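Local structure of GH5 (Bacteroidetes bacterium AC2a, 4YHE) at residues Asn22-His27 against Arg78-Arg83; Gln45-Leu50 against Asp85-Met90; Ala196-Gly201 against Pro228-Pro233; Trp257-Lys262 against Ser379-Ala384; Glu271-Met276 against Arg315-Ala320. The protein probably hydrolyses beta-1,4-glucosidic bonds of cellulose as a family 5 glycoside hydrolase, an endoglucanase associated with a polysaccharide utilization locus. All blocks are in the same frame, centred on the assembly; numbering follows the deposited sequence.

Contact 1: residues Asn22-His27 against Arg78-Arg83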
# COMPACT_ATOMS: atom_id res chain seq x y z
N ASN A 22 4.57 -2.34 -10.02
CA ASN A 22 5.07 -3.20 -11.10
C ASN A 22 6.43 -2.68 -11.60
O ASN A 22 6.71 -2.65 -12.81
CB ASN A 22 4.08 -3.32 -12.28
CG ASN A 22 2.89 -4.24 -11.99
OD1 ASN A 22 2.58 -4.58 -10.85
ND2 ASN A 22 2.20 -4.63 -13.06
N GLN A 23 7.28 -2.33 -10.63
CA GLN A 23 8.54 -1.68 -10.85
C GLN A 23 9.66 -2.40 -10.07
O GLN A 23 10.06 -3.55 -10.48
CB GLN A 23 8.40 -0.20 -10.47
CG GLN A 23 9.55 0.66 -10.92
CD GLN A 23 9.32 1.36 -12.26
OE1 GLN A 23 8.21 1.40 -12.81
NE2 GLN A 23 10.38 1.93 -12.78
N MET A 24 10.15 -1.85 -8.95
CA MET A 24 11.12 -2.58 -8.12
C MET A 24 10.53 -3.86 -7.53
O MET A 24 11.27 -4.71 -7.05
CB MET A 24 11.73 -1.73 -7.03
CG MET A 24 12.52 -0.53 -7.50
SD MET A 24 14.00 -0.93 -8.47
CE MET A 24 15.10 -1.37 -7.13
N ASP A 25 9.21 -3.98 -7.55
CA ASP A 25 8.52 -5.19 -7.10
C ASP A 25 8.40 -6.29 -8.18
O ASP A 25 8.06 -7.43 -7.84
CB ASP A 25 7.12 -4.83 -6.56
CG ASP A 25 6.35 -3.82 -7.45
OD1 ASP A 25 6.93 -2.79 -7.89
OD2 ASP A 25 5.15 -4.02 -7.68
N ALA A 26 8.64 -5.95 -9.45
CA ALA A 26 8.41 -6.85 -10.57
C ALA A 26 9.47 -7.96 -10.52
O ALA A 26 10.63 -7.71 -10.18
CB ALA A 26 8.55 -6.10 -11.87
N HIS A 27 9.06 -9.17 -10.86
CA HIS A 27 9.97 -10.30 -10.79
C HIS A 27 9.51 -11.42 -11.70
O HIS A 27 8.36 -11.50 -12.09
CB HIS A 27 10.00 -10.83 -9.38
CG HIS A 27 8.67 -11.33 -8.92
ND1 HIS A 27 8.32 -12.66 -8.97
CD2 HIS A 27 7.59 -10.67 -8.44
CE1 HIS A 27 7.08 -12.81 -8.54
NE2 HIS A 27 6.61 -11.62 -8.21
N ARG A 78 24.68 -5.31 -3.31
CA ARG A 78 24.83 -3.85 -3.15
C ARG A 78 24.21 -3.04 -4.25
O ARG A 78 23.67 -1.97 -4.00
CB ARG A 78 26.29 -3.42 -3.04
CG ARG A 78 26.41 -1.91 -2.83
CD ARG A 78 27.52 -1.55 -1.88
NE ARG A 78 28.72 -1.15 -2.59
CZ ARG A 78 29.94 -1.15 -2.05
NH1 ARG A 78 30.13 -1.55 -0.80
NH2 ARG A 78 30.98 -0.75 -2.78
N GLY A 79 24.31 -3.50 -5.49
CA GLY A 79 23.73 -2.75 -6.61
C GLY A 79 22.23 -2.57 -6.46
O GLY A 79 21.68 -1.50 -6.77
N TRP A 80 21.56 -3.60 -5.95
CA TRP A 80 20.10 -3.53 -5.76
C TRP A 80 19.75 -2.52 -4.68
O TRP A 80 18.92 -1.63 -4.90
CB TRP A 80 19.54 -4.90 -5.40
CG TRP A 80 18.06 -4.95 -5.37
CD1 TRP A 80 17.27 -5.14 -4.27
CD2 TRP A 80 17.18 -4.86 -6.48
NE1 TRP A 80 15.95 -5.13 -4.63
CE2 TRP A 80 15.87 -4.97 -5.99
CE3 TRP A 80 17.37 -4.65 -7.85
CZ2 TRP A 80 14.76 -4.90 -6.81
CZ3 TRP A 80 16.26 -4.59 -8.67
CH2 TRP A 80 14.98 -4.73 -8.15
N LEU A 81 20.43 -2.63 -3.54
CA LEU A 81 20.22 -1.71 -2.43
C LEU A 81 20.56 -0.27 -2.84
O LEU A 81 19.88 0.67 -2.45
CB LEU A 81 21.02 -2.16 -1.21
CG LEU A 81 20.82 -1.40 0.10
CD1 LEU A 81 19.34 -1.36 0.46
CD2 LEU A 81 21.59 -2.07 1.22
N ASP A 82 21.58 -0.10 -3.67
CA ASP A 82 21.96 1.21 -4.25
C ASP A 82 20.83 1.87 -5.02
O ASP A 82 20.60 3.07 -4.92
CB ASP A 82 23.16 1.07 -5.22
CG ASP A 82 24.53 0.87 -4.54
OD1 ASP A 82 24.68 1.01 -3.32
OD2 ASP A 82 25.49 0.55 -5.26
N ARG A 83 20.13 1.07 -5.83
CA ARG A 83 19.03 1.59 -6.64
C ARG A 83 17.86 2.01 -5.76
O ARG A 83 17.29 3.08 -5.96
CB ARG A 83 18.61 0.57 -7.68
CG ARG A 83 17.45 0.97 -8.56
CD ARG A 83 17.72 2.26 -9.32
NE ARG A 83 16.62 2.55 -10.25
CZ ARG A 83 16.44 3.72 -10.85
NH1 ARG A 83 17.29 4.71 -10.63
NH2 ARG A 83 15.45 3.90 -11.69
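A Met-aromatic contact between Met-24 and Trp-80 joins the loop that follows barrel strand 16-20 to the start of helix 78-93. Met-24 sits in a type I turn from Gln-23 to Ala-26, and its chain curls at chi2 and chi3 to bring CE over the indole. That methyl lies 3.6 Å from the centroid of the six-membered ring of Trp-80 and only 14° off its normal, a CH-pi contact over one face. The sulfur SD stands farther out, 4.5 Å from the same centroid and oblique to the ring. Trp-80 extends from the helix with chi1 near trans (-173°), which brings its CZ2 edge within 3.5 Å of Met-24 O, an atom lying in the indole plane. Met-24 CE also touches the aliphatic stem of Arg-83, 3.6 Å from Arg-83 CG, while the guanidinium goes on to a salt bridge with Glu-34. Trp-80 in addition stacks with His-67. Replacing Trp-80 with alanine would probably strip the Met-24 methyl of its aromatic floor and leave the His-67 ring without its stacking mate. No hydrogen bond spans the two segments, and across them this buried contact is one of dispersion and CH-pi, led by the methyl.

Contact 2: residues Gln45-Leu50 against Asp85-Met90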
# COMPACT_ATOMS: atom_id res chain seq x y z
N GLN A 45 12.60 12.98 -12.93
CA GLN A 45 11.43 13.58 -13.55
C GLN A 45 10.15 12.84 -13.11
O GLN A 45 9.09 13.45 -12.97
CB GLN A 45 11.58 13.59 -15.08
CG GLN A 45 12.63 14.58 -15.63
CD GLN A 45 14.07 14.31 -15.16
OE1 GLN A 45 14.66 13.22 -15.40
NE2 GLN A 45 14.65 15.31 -14.48
N THR A 46 10.24 11.52 -12.90
CA THR A 46 9.11 10.78 -12.36
C THR A 46 8.61 11.41 -11.06
O THR A 46 7.43 11.77 -10.95
CB THR A 46 9.47 9.31 -12.05
OG1 THR A 46 10.08 8.71 -13.20
CG2 THR A 46 8.23 8.53 -11.66
N PHE A 47 9.52 11.58 -10.11
CA PHE A 47 9.16 12.07 -8.79
C PHE A 47 8.79 13.55 -8.81
O PHE A 47 7.89 13.97 -8.08
CB PHE A 47 10.28 11.78 -7.81
CG PHE A 47 10.55 10.31 -7.67
CD1 PHE A 47 9.75 9.53 -6.86
CD2 PHE A 47 11.56 9.71 -8.38
CE1 PHE A 47 9.96 8.17 -6.75
CE2 PHE A 47 11.78 8.35 -8.29
CZ PHE A 47 10.99 7.58 -7.47
N ASN A 48 9.43 14.32 -9.68
CA ASN A 48 9.02 15.72 -9.89
C ASN A 48 7.56 15.82 -10.37
O ASN A 48 6.77 16.67 -9.91
CB ASN A 48 9.96 16.39 -10.92
CG ASN A 48 11.39 16.58 -10.40
OD1 ASN A 48 11.69 16.38 -9.22
ND2 ASN A 48 12.26 17.02 -11.28
N GLY A 49 7.19 14.92 -11.28
CA GLY A 49 5.84 14.83 -11.80
C GLY A 49 4.83 14.58 -10.70
O GLY A 49 3.78 15.22 -10.66
N LEU A 50 5.17 13.67 -9.79
CA LEU A 50 4.28 13.35 -8.69
C LEU A 50 4.04 14.58 -7.79
O LEU A 50 2.92 14.89 -7.46
CB LEU A 50 4.84 12.21 -7.85
CG LEU A 50 5.12 10.91 -8.63
CD1 LEU A 50 5.62 9.88 -7.64
CD2 LEU A 50 3.88 10.43 -9.34
N ASP A 85 18.18 2.95 -2.69
CA ASP A 85 18.75 4.18 -2.09
C ASP A 85 18.59 5.37 -3.01
O ASP A 85 18.16 6.45 -2.58
CB ASP A 85 20.25 3.93 -1.78
CG ASP A 85 20.87 4.97 -0.84
OD1 ASP A 85 20.30 6.04 -0.57
OD2 ASP A 85 22.00 4.65 -0.38
N GLU A 86 18.92 5.19 -4.28
CA GLU A 86 18.82 6.29 -5.26
C GLU A 86 17.39 6.77 -5.47
O GLU A 86 17.11 7.97 -5.48
CB GLU A 86 19.43 5.88 -6.62
CG GLU A 86 20.95 5.95 -6.66
CD GLU A 86 21.50 7.11 -7.52
OE1 GLU A 86 21.00 7.35 -8.67
OE2 GLU A 86 22.46 7.76 -7.06
N LEU A 87 16.47 5.82 -5.63
CA LEU A 87 15.05 6.18 -5.82
C LEU A 87 14.47 6.95 -4.63
O LEU A 87 13.78 7.97 -4.81
CB LEU A 87 14.23 4.90 -6.04
CG LEU A 87 14.52 4.18 -7.36
CD1 LEU A 87 13.95 2.78 -7.29
CD2 LEU A 87 13.95 4.97 -8.52
N VAL A 88 14.76 6.44 -3.44
CA VAL A 88 14.35 7.07 -2.19
C VAL A 88 14.81 8.52 -2.17
O VAL A 88 14.05 9.44 -1.83
CB VAL A 88 14.96 6.27 -1.00
CG1 VAL A 88 15.00 7.05 0.28
CG2 VAL A 88 14.18 4.99 -0.79
N HIS A 89 16.06 8.75 -2.57
CA HIS A 89 16.60 10.11 -2.52
C HIS A 89 16.16 11.02 -3.65
O HIS A 89 16.05 12.24 -3.44
CB HIS A 89 18.13 10.05 -2.30
CG HIS A 89 18.49 9.65 -0.90
ND1 HIS A 89 18.82 8.35 -0.55
CD2 HIS A 89 18.48 10.36 0.25
CE1 HIS A 89 19.04 8.30 0.75
NE2 HIS A 89 18.84 9.50 1.26
N MET A 90 15.80 10.46 -4.82
CA MET A 90 15.08 11.25 -5.84
C MET A 90 13.73 11.74 -5.32
O MET A 90 13.36 12.91 -5.49
CB MET A 90 14.85 10.45 -7.12
CG MET A 90 16.09 9.99 -7.87
SD MET A 90 15.62 8.93 -9.25
CE MET A 90 17.19 8.57 -10.04
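The carbonyl O of Asp-85 takes two hydrogen bonds, both from His-89, on the helix whose Leu-87 and Met-90 receive Phe-47. The backbone N of His-89 makes the usual helical bond at 3.1 Å, and ring atom ND1 returns to the same Asp-85 O at 2.9 Å. The two donors arrive from opposite faces of the carbonyl plane, the imidazole one tilted 34° from it. The other ring nitrogen, NE2, bonds Asp-153, so the imidazole is held at two points, while Asp-85 itself makes a salt bridge to Arg-149.

The contact proper is apolar and centres on helix 44-53, where Phe-47, its CG anti to the carbonyl carbon (chi1 -61°), extends its ring toward helix 78-93. Leu-87 O lies above one face near the rim, 3.9 Å from Phe-47 CZ. The Leu-87 side chain crosses that of Phe-47 at about a right angle, its CD2 4.0 Å from Phe-47 CE2. On the same side of the ring plane as Leu-87 O, obliquely, Met-90 CB packs 3.6 Å from Phe-47 CD2, and the extended chain carries Met-90 SD to 4.0 Å from Phe-47 CE2, an oblique Met-aromatic contact. The ring also touches Ala-91 and, on barrel strand 57-60, Val-58. An alanine at Phe-47 is likely to open a gap between the two helices and leave the Leu-87 methyl and the Met-90 sulfur without their aromatic partner. Polar bonds thus hold helix 78-93 to Asp-153 and Arg-149, and Gln-44 NE2 adds one to Met-90 O; between the two segments no hydrogen bond forms, and the Phe-47 ring does the packing.

Contact 3: residues Ala196-Gly201 against Pro228-Pro233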
# COMPACT_ATOMS: atom_id res chain seq x y z
N ALA A 196 14.10 -5.59 14.45
CA ALA A 196 15.24 -5.41 13.52
C ALA A 196 15.46 -3.94 13.12
O ALA A 196 16.60 -3.45 13.15
CB ALA A 196 15.05 -6.26 12.28
N ILE A 197 14.39 -3.26 12.77
CA ILE A 197 14.47 -1.86 12.37
C ILE A 197 15.00 -0.99 13.51
O ILE A 197 15.92 -0.17 13.32
CB ILE A 197 13.11 -1.37 11.85
CG1 ILE A 197 12.79 -2.10 10.53
CG2 ILE A 197 13.12 0.14 11.63
CD1 ILE A 197 11.33 -2.01 10.07
N ARG A 198 14.45 -1.20 14.69
CA ARG A 198 14.89 -0.47 15.88
C ARG A 198 16.33 -0.78 16.22
O ARG A 198 17.03 0.11 16.64
CB ARG A 198 13.98 -0.76 17.08
CG ARG A 198 12.53 -0.34 16.87
CD ARG A 198 12.36 1.11 16.47
NE ARG A 198 10.95 1.47 16.34
CZ ARG A 198 10.46 2.44 15.56
NH1 ARG A 198 11.26 3.15 14.76
NH2 ARG A 198 9.16 2.67 15.53
N ALA A 199 16.78 -2.03 16.01
CA ALA A 199 18.20 -2.40 16.25
C ALA A 199 19.19 -1.83 15.19
O ALA A 199 20.40 -1.92 15.36
CB ALA A 199 18.36 -3.91 16.33
N ALA A 200 18.69 -1.27 14.10
CA ALA A 200 19.56 -0.86 13.00
C ALA A 200 20.22 0.49 13.25
O ALA A 200 21.09 0.90 12.48
CB ALA A 200 18.78 -0.83 11.68
N GLY A 201 19.80 1.19 14.31
CA GLY A 201 20.54 2.36 14.80
C GLY A 201 20.15 3.67 14.15
O GLY A 201 19.40 3.72 13.16
N PRO A 228 2.96 -4.32 17.20
CA PRO A 228 4.14 -4.80 17.94
C PRO A 228 4.52 -3.95 19.15
O PRO A 228 4.25 -2.75 19.18
CB PRO A 228 5.26 -4.74 16.88
CG PRO A 228 4.53 -5.02 15.59
CD PRO A 228 3.20 -4.33 15.74
N GLU A 229 5.11 -4.59 20.14
CA GLU A 229 5.75 -3.87 21.25
C GLU A 229 6.95 -3.11 20.70
O GLU A 229 7.76 -3.69 20.00
CB GLU A 229 6.20 -4.86 22.31
CG GLU A 229 5.06 -5.51 23.05
CD GLU A 229 4.24 -4.51 23.85
OE1 GLU A 229 4.79 -3.90 24.79
OE2 GLU A 229 3.04 -4.32 23.55
N ASP A 230 7.02 -1.80 20.98
CA ASP A 230 8.02 -0.94 20.36
C ASP A 230 8.89 -0.33 21.47
O ASP A 230 8.48 -0.28 22.62
CB ASP A 230 7.34 0.17 19.55
CG ASP A 230 8.24 0.72 18.42
OD1 ASP A 230 9.43 0.33 18.33
OD2 ASP A 230 7.73 1.55 17.64
N VAL A 231 10.07 0.15 21.08
CA VAL A 231 11.04 0.76 22.01
C VAL A 231 10.77 2.23 22.22
O VAL A 231 11.39 2.87 23.08
CB VAL A 231 12.50 0.60 21.52
CG1 VAL A 231 12.82 -0.86 21.26
CG2 VAL A 231 12.78 1.46 20.30
N VAL A 232 9.89 2.78 21.41
CA VAL A 232 9.44 4.17 21.54
C VAL A 232 7.96 4.20 21.30
O VAL A 232 7.42 3.27 20.69
CB VAL A 232 10.09 5.10 20.52
CG1 VAL A 232 11.54 5.37 20.90
CG2 VAL A 232 10.01 4.50 19.11
N PRO A 233 7.29 5.25 21.79
CA PRO A 233 5.86 5.36 21.66
C PRO A 233 5.43 6.12 20.40
O PRO A 233 6.14 6.98 19.90
CB PRO A 233 5.46 6.16 22.92
CG PRO A 233 6.60 7.09 23.12
CD PRO A 233 7.82 6.26 22.73
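Arg-198 and Asp-230 form a bidentate salt bridge that ties the C-terminal part of helix 181-199 to the loop leading into strand 236-242 of the (beta/alpha)8 barrel. Along the helix, Ala-196 and Ile-197 pack on Trp-143 of helix 129-149, and Ile-197 also touches Ile-209 of a barrel strand. Arg-198 points toward the 228-233 loop and bends at chi2 (-54°), which presents its guanidinium side-on to the carboxylate. Arg-198 NE donates to Asp-230 OD1 at 2.8 Å and Arg-198 NH2 to Asp-230 OD2 at 2.8 Å, each oxygen accepting on its syn lone pair, with the two planes only 14° apart. Asp-230 OD1 also accepts Val-231 N at 2.8 Å from above the carboxylate plane, so this oxygen has two donors and the carboxylate's turn is well fixed. Val-232 CG2 lies over a guanidinium face, 4.1 Å from Arg-198 NH2, while Val-231 CG2 packs 3.9 Å from Arg-198 CD. Beyond, Ala-200 N bonds back to Ile-197 O at 3.1 Å, and Gly-201 leaves helical geometry with positive phi. Asn-204 then serves two residues of the segment: its backbone O accepts Arg-198 NH1, which also bonds Arg-207 O, and its ND2 bonds Gly-201 O.

Contact 4: residues Trp257-Lys262 against Ser379-Ala384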
# COMPACT_ATOMS: atom_id res chain seq x y z
N TRP A 257 -20.80 2.45 -10.09
CA TRP A 257 -20.68 2.34 -8.64
C TRP A 257 -21.49 3.41 -7.97
O TRP A 257 -21.55 4.54 -8.46
CB TRP A 257 -19.21 2.44 -8.20
CG TRP A 257 -18.97 2.30 -6.72
CD1 TRP A 257 -18.81 1.13 -6.02
CD2 TRP A 257 -18.84 3.36 -5.76
NE1 TRP A 257 -18.61 1.40 -4.70
CE2 TRP A 257 -18.59 2.75 -4.52
CE3 TRP A 257 -18.88 4.76 -5.84
CZ2 TRP A 257 -18.40 3.49 -3.36
CZ3 TRP A 257 -18.71 5.47 -4.70
CH2 TRP A 257 -18.48 4.85 -3.46
N GLY A 258 -22.13 3.03 -6.87
CA GLY A 258 -22.87 3.95 -6.04
C GLY A 258 -24.35 4.04 -6.38
O GLY A 258 -24.85 3.36 -7.28
N HIS A 259 -24.99 4.97 -5.70
CA HIS A 259 -26.43 5.06 -5.67
C HIS A 259 -27.05 5.49 -7.01
O HIS A 259 -28.20 5.19 -7.24
CB HIS A 259 -26.86 5.98 -4.54
CG HIS A 259 -26.64 7.44 -4.83
ND1 HIS A 259 -25.41 8.04 -4.73
CD2 HIS A 259 -27.51 8.42 -5.18
CE1 HIS A 259 -25.53 9.33 -4.99
NE2 HIS A 259 -26.79 9.58 -5.30
N THR A 260 -26.30 6.15 -7.88
CA THR A 260 -26.80 6.46 -9.23
C THR A 260 -26.43 5.44 -10.29
O THR A 260 -26.87 5.51 -11.43
CB THR A 260 -26.34 7.85 -9.72
OG1 THR A 260 -24.90 7.90 -9.80
CG2 THR A 260 -26.82 8.94 -8.77
N GLY A 261 -25.58 4.48 -9.94
CA GLY A 261 -25.21 3.42 -10.89
C GLY A 261 -26.33 2.43 -11.10
O GLY A 261 -27.09 2.14 -10.19
N LYS A 262 -26.40 1.87 -12.29
CA LYS A 262 -27.25 0.71 -12.55
C LYS A 262 -26.43 -0.58 -12.72
O LYS A 262 -26.84 -1.63 -12.25
CB LYS A 262 -28.11 0.96 -13.79
CG LYS A 262 -29.05 2.15 -13.65
CD LYS A 262 -30.23 1.82 -12.76
CE LYS A 262 -31.17 3.01 -12.61
NZ LYS A 262 -31.63 3.49 -13.95
N SER A 379 -22.37 16.45 -0.44
CA SER A 379 -22.28 17.23 -1.68
C SER A 379 -21.71 16.41 -2.83
O SER A 379 -22.19 16.52 -3.94
CB SER A 379 -21.50 18.53 -1.51
OG SER A 379 -20.16 18.35 -1.15
N ILE A 380 -20.74 15.55 -2.54
CA ILE A 380 -20.23 14.62 -3.57
C ILE A 380 -21.33 13.63 -3.97
O ILE A 380 -21.64 13.46 -5.15
CB ILE A 380 -19.00 13.86 -3.04
CG1 ILE A 380 -17.88 14.82 -2.66
CG2 ILE A 380 -18.48 12.94 -4.13
CD1 ILE A 380 -16.87 14.22 -1.69
N TYR A 381 -21.92 12.97 -2.97
CA TYR A 381 -23.06 12.08 -3.16
C TYR A 381 -24.13 12.67 -4.10
O TYR A 381 -24.52 12.06 -5.11
CB TYR A 381 -23.69 11.77 -1.80
CG TYR A 381 -24.69 10.65 -1.78
CD1 TYR A 381 -26.06 10.89 -1.99
CD2 TYR A 381 -24.28 9.33 -1.51
CE1 TYR A 381 -26.98 9.85 -1.94
CE2 TYR A 381 -25.20 8.30 -1.47
CZ TYR A 381 -26.54 8.56 -1.68
OH TYR A 381 -27.43 7.54 -1.64
N ASP A 382 -24.56 13.88 -3.79
CA ASP A 382 -25.63 14.52 -4.57
C ASP A 382 -25.21 14.89 -5.99
O ASP A 382 -26.06 15.16 -6.84
CB ASP A 382 -26.12 15.80 -3.87
CG ASP A 382 -26.74 15.53 -2.52
OD1 ASP A 382 -27.15 14.38 -2.24
OD2 ASP A 382 -26.80 16.50 -1.71
N SER A 383 -23.91 14.94 -6.24
CA SER A 383 -23.40 15.26 -7.57
C SER A 383 -22.99 14.02 -8.38
O SER A 383 -22.36 14.15 -9.44
CB SER A 383 -22.21 16.22 -7.45
OG SER A 383 -21.09 15.58 -6.84
N ALA A 384 -23.36 12.82 -7.91
CA ALA A 384 -22.95 11.58 -8.58
C ALA A 384 -23.46 11.52 -10.03
O ALA A 384 -24.57 11.96 -10.33
CB ALA A 384 -23.46 10.36 -7.82
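A type I turn from Gly-258 to Gly-261, closed by the Gly-261 N to Gly-258 O bond at 3.0 Å, carries His-259 and Thr-260 against Tyr-381 and Ala-384 at the C-terminal end of helix 377-382. Gly-258 adopts positive phi, where a CB would collide with the carbonyl O of Trp-257.

His-259 CG sits between the backbone N and the carbonyl carbon (chi1 75°), a setting that lays the imidazole flat on the Tyr-381 phenol in an offset stack, the centroids 3.5 Å apart and the planes at 4°. The slide of the rings places Tyr-381 CZ over the middle of the imidazole and His-259 CE1 over the middle of the phenol. At the imidazole edge and in its plane, His-259 CE1 comes within 2.9 Å of Tyr-381 O, a close C-H to carbonyl approach. On the opposite face of the imidazole from the phenol is the methyl CG2 of its neighbour Thr-260. Ala-384 CB meets the imidazole obliquely, 3.5 Å from Thr-260 OG1 and 3.7 Å from His-259 CE1.

On the helix side, Ile-380 O accepts both Ser-383 N and Ser-383 OG, the hydroxyl at 2.8 Å. Thr-260 OG1 is hydrogen-bonded to Pro-385 O, just past the segment, and Tyr-312 of helix 304-323 touches both His-259 and Ala-384.

His-259 ND1 is hydrogen-bonded to Glu-270 OE2; that carboxylate would tend to polarise the imidazole and perhaps favour its protonation, which could strengthen its stacking on the electron-rich phenol at this surface contact.

Contact 5: residues Glu271-Met276 against Arg315-Ala320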
# COMPACT_ATOMS: atom_id res chain seq x y z
N GLU A 271 -22.24 3.27 1.41
CA GLU A 271 -22.39 2.91 2.81
C GLU A 271 -21.40 1.81 3.21
O GLU A 271 -20.78 1.86 4.28
CB GLU A 271 -23.82 2.40 3.10
CG GLU A 271 -24.87 3.48 3.10
CD GLU A 271 -26.25 2.96 3.53
OE1 GLU A 271 -26.53 1.74 3.34
OE2 GLU A 271 -27.05 3.79 4.04
N ALA A 272 -21.25 0.82 2.36
CA ALA A 272 -20.29 -0.25 2.64
C ALA A 272 -18.86 0.29 2.80
O ALA A 272 -18.16 -0.05 3.73
CB ALA A 272 -20.35 -1.28 1.55
N TYR A 273 -18.45 1.15 1.88
CA TYR A 273 -17.08 1.63 1.88
C TYR A 273 -16.84 2.50 3.11
O TYR A 273 -15.84 2.34 3.82
CB TYR A 273 -16.74 2.36 0.56
CG TYR A 273 -15.24 2.44 0.29
CD1 TYR A 273 -14.42 3.26 1.03
CD2 TYR A 273 -14.63 1.64 -0.69
CE1 TYR A 273 -13.05 3.33 0.80
CE2 TYR A 273 -13.27 1.70 -0.93
CZ TYR A 273 -12.48 2.55 -0.17
OH TYR A 273 -11.10 2.61 -0.39
N VAL A 274 -17.78 3.38 3.42
CA VAL A 274 -17.69 4.18 4.63
C VAL A 274 -17.68 3.35 5.90
O VAL A 274 -16.93 3.66 6.85
CB VAL A 274 -18.80 5.27 4.66
CG1 VAL A 274 -18.80 5.97 5.99
CG2 VAL A 274 -18.58 6.26 3.51
N GLY A 275 -18.44 2.25 5.91
CA GLY A 275 -18.47 1.37 7.06
C GLY A 275 -17.06 0.84 7.34
O GLY A 275 -16.60 0.80 8.49
N MET A 276 -16.37 0.42 6.28
CA MET A 276 -15.05 -0.13 6.40
C MET A 276 -14.12 0.92 6.96
O MET A 276 -13.33 0.67 7.87
CB MET A 276 -14.57 -0.63 5.05
CG MET A 276 -13.15 -1.16 5.09
SD MET A 276 -11.98 0.15 4.69
CE MET A 276 -12.27 0.17 2.91
N ARG A 315 -13.51 10.67 -5.77
CA ARG A 315 -13.89 11.82 -4.98
C ARG A 315 -14.52 11.39 -3.67
O ARG A 315 -14.14 11.86 -2.61
CB ARG A 315 -14.85 12.71 -5.73
CG ARG A 315 -14.26 13.42 -6.91
CD ARG A 315 -15.16 14.60 -7.30
NE ARG A 315 -16.51 14.18 -7.72
CZ ARG A 315 -16.81 13.64 -8.89
NH1 ARG A 315 -15.87 13.45 -9.81
NH2 ARG A 315 -18.07 13.30 -9.16
N TYR A 316 -15.47 10.49 -3.75
CA TYR A 316 -16.21 10.07 -2.56
C TYR A 316 -15.31 9.38 -1.53
O TYR A 316 -15.28 9.77 -0.36
CB TYR A 316 -17.37 9.16 -2.96
CG TYR A 316 -18.38 8.94 -1.87
CD1 TYR A 316 -19.45 9.82 -1.70
CD2 TYR A 316 -18.26 7.88 -0.98
CE1 TYR A 316 -20.34 9.67 -0.66
CE2 TYR A 316 -19.18 7.70 0.06
CZ TYR A 316 -20.23 8.59 0.20
OH TYR A 316 -21.17 8.44 1.19
N ILE A 317 -14.60 8.32 -1.93
CA ILE A 317 -13.82 7.58 -0.94
C ILE A 317 -12.65 8.38 -0.35
O ILE A 317 -12.35 8.26 0.84
CB ILE A 317 -13.33 6.20 -1.47
CG1 ILE A 317 -12.20 6.33 -2.48
CG2 ILE A 317 -14.52 5.40 -2.01
CD1 ILE A 317 -11.71 4.98 -3.00
N CYS A 318 -12.01 9.21 -1.17
CA CYS A 318 -10.90 10.02 -0.71
C CYS A 318 -11.39 11.12 0.26
O CYS A 318 -10.67 11.50 1.17
CB CYS A 318 -10.14 10.59 -1.90
SG CYS A 318 -9.29 9.28 -2.88
N LYS A 319 -12.59 11.61 0.04
CA LYS A 319 -13.18 12.58 1.00
C LYS A 319 -13.45 11.86 2.30
O LYS A 319 -13.05 12.30 3.38
CB LYS A 319 -14.46 13.22 0.45
CG LYS A 319 -15.14 14.14 1.46
CD LYS A 319 -14.19 15.20 1.98
CE LYS A 319 -14.95 16.38 2.63
NZ LYS A 319 -14.08 17.05 3.64
N ALA A 320 -14.06 10.69 2.21
CA ALA A 320 -14.31 9.90 3.41
C ALA A 320 -13.03 9.62 4.21
O ALA A 320 -13.04 9.62 5.45
CB ALA A 320 -15.05 8.61 3.05
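A face-on CH-pi contact of Ile-317 with Tyr-273 joins helices 270-285 and 304-323. Ile-317 CG2 stands 3.6 Å from the centroid of the Tyr-273 ring, 7° off its normal and thus almost straight above the centre. The branched side chain is spread across this face: Ile-317 CB is 3.7 Å from Tyr-273 CE1, and Ile-317 CD1 reaches the far end, 3.6 Å from Tyr-273 OH. Ile-317 has CG1 between the backbone N and the carbonyl carbon (chi1 74°), the rotamer that leaves CG2 free to bear on the ring while CD1 runs on to the hydroxyl. The other face of the tyrosine is covered by Met-276 CE from the next turn of its own helix, so the phenol is packed between two aliphatic groups.

Plain apolar contacts make the second group. Val-274 CG2 meets Tyr-316 CE2 at 3.8 Å, the two side chains crossing at about a right angle, and the same methyl is 4.3 Å from Ala-320 CB. The small alanine probably lets the backbones draw together here, with the CA atoms of Val-274 and Ala-320 6.8 Å apart.

Polar bonding between the segments is absent; the Tyr-273 hydroxyl makes a weak hydrogen bond to Ser-242, at the end of strand 236-242. Behind the interface Ile-317 packs on Phe-296 of strand 291-296, and Tyr-316 on Trp-257 and Leu-377.

The short axes run 10.4 Å apart at 25°, in the same direction, the arrangement of successive helices round the outside of a (beta/alpha)8 barrel, linked through the strand 291-296 between them.

The five contacts are spread round a closed eight-stranded parallel barrel with its ring of helices. Contacts 1 and 2 share helix 78-93, their centres about 14 Å apart, and touch where Met-24 packs on Leu-87; their segments alternate along the chain. Contact 3 follows them in sequence, about 25 Å from contact 1 between centres, on helix 181-199. Contacts 4 and 5 lie across the chain's centre from contact 1, their own centres about 12 Å apart, and meet through Ile-380 on Lys-319; both segments of contact 5 fall between those of contact 4. Neighbouring barrel helices are thus paired early and late in the chain, and helix 377-382 is packed against helices 270-285 and 304-323.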